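Local coordinates for malonyl acyl carrier protein transacylase (Streptococcus pneumoniae, PDB 3IM8) that probably transfers the malonyl group from malonyl-CoA to holo-acyl carrier protein, supplying malonyl units for fatty acid synthesis, at residues A[123-136]-A[186-198]. Residues are numbered along the deposited sequence; the frame is centred on the assembly and turned at random.
Sequences APADSGKMVAVLNT and AKRLIPLKVSGPF
Ala123, just past the end of helix 105-122, sets its CB 3.7 Å from Pro197 CD and also meets CE2 of the Phe198 ring, while its carbonyl O receives a CA-H...O contact from Gly196. In the type I turn from Pro124 to Ser127, Asp126 OD2 forms a salt bridge to Lys193 NZ at 3.2 Å; the lysine, bent at chi2 (-71°), reaches the carboxylate from above its plane. Ser127 folds back on Pro124 O with both its N and its OG, and the same OG lies beside the Pro197 ring. One water then links Ser127 O to Ser195 O, and a second joins Met130 N to Leu192 O.

In Met130, CG beside the backbone N (chi1 -76°) and an extended chi2 carry SD to 3.6 Å from Ser195 O, with CB against Leu192 CB. Leu192 N donates to Met130 O. Ala132 and Ile190 form the hydrogen-bonded antiparallel pair, Ala132 N to Ile190 O and Ile190 N to Ala132 O both 2.8 Å, between the non-hydrogen-bonded pairs Val131/Pro191 and Val133/Leu189. Val131 and Val133 pack on Leu189 on the face toward helix 171-184; on the other, Leu134 CD2 lies over a face of the Arg188 guanidinium.

Strand 188-191 edges the sheet of the smaller, ferredoxin-like subdomain of the FabD fold. Beyond it, backbone pairing gives way to bridging waters, an exposed salt bridge and buried apolar contacts, so direct packing on Ala123 holds the end leading to Phe198, beside the probably catalytic His199.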
loop_
_atom_site.group_PDB
_atom_site.type_symbol
_atom_site.label_atom_id
_atom_site.label_comp_id
_atom_site.label_asym_id
_atom_site.label_seq_id
_atom_site.Cartn_x
_atom_site.Cartn_y
_atom_site.Cartn_z
ATOM N N ALA A 123 -10.770 13.009 -2.627
ATOM C CA ALA A 123 -11.295 12.018 -3.541
ATOM C C ALA A 123 -12.187 11.016 -2.794
ATOM O O ALA A 123 -11.680 9.970 -2.357
ATOM C CB ALA A 123 -10.128 11.297 -4.271
ATOM N N PRO A 124 -13.509 11.324 -2.612
ATOM C CA PRO A 124 -14.291 10.369 -1.756
ATOM C C PRO A 124 -14.421 8.951 -2.382
ATOM O O PRO A 124 -14.265 8.790 -3.618
ATOM C CB PRO A 124 -15.663 11.083 -1.547
ATOM C CG PRO A 124 -15.385 12.583 -1.865
ATOM C CD PRO A 124 -14.299 12.538 -2.963
ATOM N N ALA A 125 -14.719 7.953 -1.538
ATOM C CA ALA A 125 -14.660 6.521 -1.915
ATOM C C ALA A 125 -15.562 6.119 -3.079
ATOM O O ALA A 125 -15.245 5.165 -3.828
ATOM C CB ALA A 125 -14.950 5.620 -0.711
ATOM N N ASP A 126 -16.656 6.850 -3.252
ATOM C CA ASP A 126 -17.568 6.543 -4.344
ATOM C C ASP A 126 -17.358 7.430 -5.579
ATOM O O ASP A 126 -18.010 7.186 -6.584
ATOM C CB ASP A 126 -19.046 6.630 -3.865
ATOM C CG ASP A 126 -20.054 5.951 -4.846
ATOM O OD1 ASP A 126 -21.132 6.550 -5.042
ATOM O OD2 ASP A 126 -19.786 4.852 -5.420
ATOM N N SER A 127 -16.471 8.437 -5.525
ATOM C CA SER A 127 -16.275 9.380 -6.674
ATOM C C SER A 127 -15.368 8.756 -7.779
ATOM O O SER A 127 -14.783 7.684 -7.562
ATOM C CB SER A 127 -15.735 10.730 -6.171
ATOM O OG SER A 127 -14.438 10.562 -5.627
ATOM N N GLY A 128 -15.268 9.385 -8.953
ATOM C CA GLY A 128 -14.490 8.835 -10.092
ATOM C C GLY A 128 -14.630 7.337 -10.449
ATOM O O GLY A 128 -15.618 6.708 -10.129
ATOM N N LYS A 129 -13.654 6.747 -11.127
ATOM C CA LYS A 129 -13.820 5.358 -11.557
ATOM C C LYS A 129 -12.438 4.676 -11.567
ATOM O O LYS A 129 -11.432 5.368 -11.625
ATOM C CB LYS A 129 -14.540 5.292 -12.927
ATOM C CG LYS A 129 -14.928 3.851 -13.401
ATOM C CD LYS A 129 -16.119 3.719 -14.387
ATOM C CE LYS A 129 -16.193 2.225 -14.866
ATOM N NZ LYS A 129 -17.457 1.709 -15.517
ATOM N N MET A 130 -12.420 3.335 -11.488
ATOM C CA MET A 130 -11.234 2.474 -11.456
ATOM C C MET A 130 -11.542 1.170 -12.182
ATOM O O MET A 130 -12.559 0.508 -11.889
ATOM C CB MET A 130 -10.809 2.173 -9.989
ATOM C CG MET A 130 -10.105 3.362 -9.302
ATOM S SD MET A 130 -9.814 3.091 -7.554
ATOM C CE MET A 130 -8.660 1.720 -7.793
ATOM N N VAL A 131 -10.707 0.795 -13.147
ATOM C CA VAL A 131 -10.992 -0.419 -13.834
ATOM C C VAL A 131 -9.727 -1.199 -13.786
ATOM O O VAL A 131 -8.693 -0.631 -14.024
ATOM C CB VAL A 131 -11.441 -0.174 -15.310
ATOM C CG1 VAL A 131 -11.575 -1.508 -16.019
ATOM C CG2 VAL A 131 -12.799 0.516 -15.332
ATOM N N ALA A 132 -9.785 -2.478 -13.428
ATOM C CA ALA A 132 -8.633 -3.358 -13.605
ATOM C C ALA A 132 -8.632 -3.892 -15.033
ATOM O O ALA A 132 -9.582 -4.534 -15.474
ATOM C CB ALA A 132 -8.664 -4.522 -12.614
ATOM N N VAL A 133 -7.541 -3.611 -15.740
ATOM C CA VAL A 133 -7.337 -4.094 -17.099
ATOM C C VAL A 133 -6.422 -5.314 -17.079
ATOM O O VAL A 133 -5.210 -5.197 -16.896
ATOM C CB VAL A 133 -6.717 -3.011 -17.999
ATOM C CG1 VAL A 133 -6.563 -3.527 -19.421
ATOM C CG2 VAL A 133 -7.566 -1.749 -17.971
ATOM N N LEU A 134 -7.021 -6.484 -17.262
ATOM C CA LEU A 134 -6.313 -7.754 -17.193
ATOM C C LEU A 134 -5.800 -8.207 -18.555
ATOM O O LEU A 134 -6.443 -7.993 -19.584
ATOM C CB LEU A 134 -7.213 -8.834 -16.587
ATOM C CG LEU A 134 -7.363 -8.816 -15.065
ATOM C CD1 LEU A 134 -7.490 -7.389 -14.553
ATOM C CD2 LEU A 134 -8.557 -9.654 -14.633
ATOM N N ASN A 135 -4.617 -8.806 -18.570
ATOM C CA ASN A 135 -4.043 -9.364 -19.796
ATOM C C ASN A 135 -4.085 -8.486 -21.056
ATOM O O ASN A 135 -4.566 -8.920 -22.102
ATOM C CB ASN A 135 -4.674 -10.727 -20.099
ATOM C CG ASN A 135 -4.441 -11.736 -18.992
ATOM O OD1 ASN A 135 -5.388 -12.285 -18.428
ATOM N ND2 ASN A 135 -3.176 -11.985 -18.674
ATOM N N THR A 136 -3.472 -7.305 -20.971
ATOM C CA THR A 136 -3.199 -6.459 -22.137
ATOM C C THR A 136 -1.836 -5.772 -21.971
ATOM O O THR A 136 -1.469 -5.402 -20.856
ATOM C CB THR A 136 -4.289 -5.390 -22.329
ATOM O OG1 THR A 136 -3.780 -4.109 -21.938
ATOM C CG2 THR A 136 -5.514 -5.721 -21.491
ATOM N N ALA A 186 -8.957 -5.603 -25.597
ATOM C CA ALA A 186 -8.970 -5.988 -24.185
ATOM C C ALA A 186 -10.214 -6.820 -23.877
ATOM O O ALA A 186 -11.337 -6.405 -24.156
ATOM C CB ALA A 186 -8.942 -4.754 -23.302
ATOM N N LYS A 187 -9.997 -7.981 -23.289
ATOM C CA LYS A 187 -11.056 -8.998 -23.094
ATOM C C LYS A 187 -11.690 -8.870 -21.691
ATOM O O LYS A 187 -12.886 -9.168 -21.473
ATOM C CB LYS A 187 -10.415 -10.413 -23.240
ATOM C CG LYS A 187 -11.187 -11.475 -24.061
ATOM C CD LYS A 187 -11.065 -11.260 -25.543
ATOM C CE LYS A 187 -12.016 -12.181 -26.265
ATOM N NZ LYS A 187 -11.373 -13.501 -26.508
ATOM N N ARG A 188 -10.846 -8.448 -20.757
ATOM C CA ARG A 188 -11.171 -8.512 -19.353
ATOM C C ARG A 188 -10.873 -7.178 -18.663
ATOM O O ARG A 188 -9.716 -6.848 -18.397
ATOM C CB ARG A 188 -10.407 -9.663 -18.695
ATOM C CG ARG A 188 -10.820 -11.053 -19.181
ATOM C CD ARG A 188 -10.509 -12.056 -18.088
ATOM N NE ARG A 188 -9.162 -12.604 -18.191
ATOM C CZ ARG A 188 -8.489 -13.236 -17.225
ATOM N NH1 ARG A 188 -8.976 -13.378 -15.993
ATOM N NH2 ARG A 188 -7.268 -13.690 -17.498
ATOM N N LEU A 189 -11.948 -6.443 -18.388
ATOM C CA LEU A 189 -11.924 -5.124 -17.797
ATOM C C LEU A 189 -12.846 -5.200 -16.597
ATOM O O LEU A 189 -14.069 -5.415 -16.741
ATOM C CB LEU A 189 -12.452 -4.096 -18.814
ATOM C CG LEU A 189 -11.726 -4.265 -20.159
ATOM C CD1 LEU A 189 -12.463 -3.620 -21.300
ATOM C CD2 LEU A 189 -10.375 -3.660 -20.052
ATOM N N ILE A 190 -12.289 -5.072 -15.403
ATOM C CA ILE A 190 -13.117 -5.236 -14.218
ATOM C C ILE A 190 -13.315 -3.928 -13.479
ATOM O O ILE A 190 -12.372 -3.462 -12.844
ATOM C CB ILE A 190 -12.503 -6.253 -13.246
ATOM C CG1 ILE A 190 -12.082 -7.528 -14.010
ATOM C CG2 ILE A 190 -13.503 -6.475 -12.019
ATOM C CD1 ILE A 190 -11.288 -8.582 -13.138
ATOM N N PRO A 191 -14.528 -3.323 -13.559
ATOM C CA PRO A 191 -14.778 -2.161 -12.695
ATOM C C PRO A 191 -14.572 -2.473 -11.206
ATOM O O PRO A 191 -14.900 -3.562 -10.742
ATOM C CB PRO A 191 -16.245 -1.806 -12.974
ATOM C CG PRO A 191 -16.510 -2.313 -14.370
ATOM C CD PRO A 191 -15.707 -3.630 -14.394
ATOM N N LEU A 192 -14.023 -1.512 -10.469
ATOM C CA LEU A 192 -13.731 -1.682 -9.057
ATOM C C LEU A 192 -14.452 -0.630 -8.190
ATOM O O LEU A 192 -14.472 0.546 -8.559
ATOM C CB LEU A 192 -12.213 -1.595 -8.833
ATOM C CG LEU A 192 -11.225 -2.436 -9.634
ATOM C CD1 LEU A 192 -9.827 -2.163 -9.098
ATOM C CD2 LEU A 192 -11.521 -3.928 -9.596
ATOM N N LYS A 193 -15.029 -1.038 -7.051
ATOM C CA LYS A 193 -15.625 -0.090 -6.092
ATOM C C LYS A 193 -14.883 -0.079 -4.726
ATOM O O LYS A 193 -15.452 -0.486 -3.682
ATOM C CB LYS A 193 -17.151 -0.342 -5.915
ATOM C CG LYS A 193 -18.065 0.247 -7.013
ATOM C CD LYS A 193 -18.132 1.818 -6.940
ATOM C CE LYS A 193 -18.903 2.402 -8.153
ATOM N NZ LYS A 193 -18.849 3.930 -8.299
ATOM N N VAL A 194 -13.634 0.432 -4.732
ATOM C CA VAL A 194 -12.674 0.273 -3.615
ATOM C C VAL A 194 -12.329 1.619 -2.928
ATOM O O VAL A 194 -12.220 1.694 -1.699
ATOM C CB VAL A 194 -11.390 -0.498 -4.104
ATOM C CG1 VAL A 194 -10.227 -0.472 -3.070
ATOM C CG2 VAL A 194 -11.740 -1.967 -4.467
ATOM N N SER A 195 -12.180 2.678 -3.715
ATOM C CA SER A 195 -11.732 3.981 -3.196
ATOM C C SER A 195 -11.906 5.065 -4.258
ATOM O O SER A 195 -12.269 4.763 -5.440
ATOM C CB SER A 195 -10.251 3.934 -2.769
ATOM O OG SER A 195 -9.418 3.603 -3.880
ATOM N N GLY A 196 -11.650 6.311 -3.863
ATOM C CA GLY A 196 -11.549 7.378 -4.835
ATOM C C GLY A 196 -10.468 7.075 -5.878
ATOM O O GLY A 196 -9.676 6.124 -5.709
ATOM N N PRO A 197 -10.399 7.880 -6.966
ATOM C CA PRO A 197 -9.375 7.579 -7.974
ATOM C C PRO A 197 -7.959 8.036 -7.501
ATOM O O PRO A 197 -7.432 8.973 -8.033
ATOM C CB PRO A 197 -9.871 8.354 -9.212
ATOM C CG PRO A 197 -10.641 9.561 -8.654
ATOM C CD PRO A 197 -11.055 9.191 -7.211
ATOM N N PHE A 198 -7.403 7.349 -6.492
ATOM C CA PHE A 198 -6.095 7.612 -5.892
ATOM C C PHE A 198 -4.999 7.331 -6.938
ATOM O O PHE A 198 -5.192 6.499 -7.856
ATOM C CB PHE A 198 -5.891 6.677 -4.685
ATOM C CG PHE A 198 -6.824 6.924 -3.522
ATOM C CD1 PHE A 198 -6.939 5.974 -2.528
ATOM C CD2 PHE A 198 -7.535 8.110 -3.388
ATOM C CE1 PHE A 198 -7.751 6.186 -1.394
ATOM C CE2 PHE A 198 -8.361 8.339 -2.276
ATOM C CZ PHE A 198 -8.473 7.364 -1.271
HETATM O O HOH W 1 -12.363 5.542 -8.113
HETATM O O HOH W 2 -15.309 2.471 -10.341
#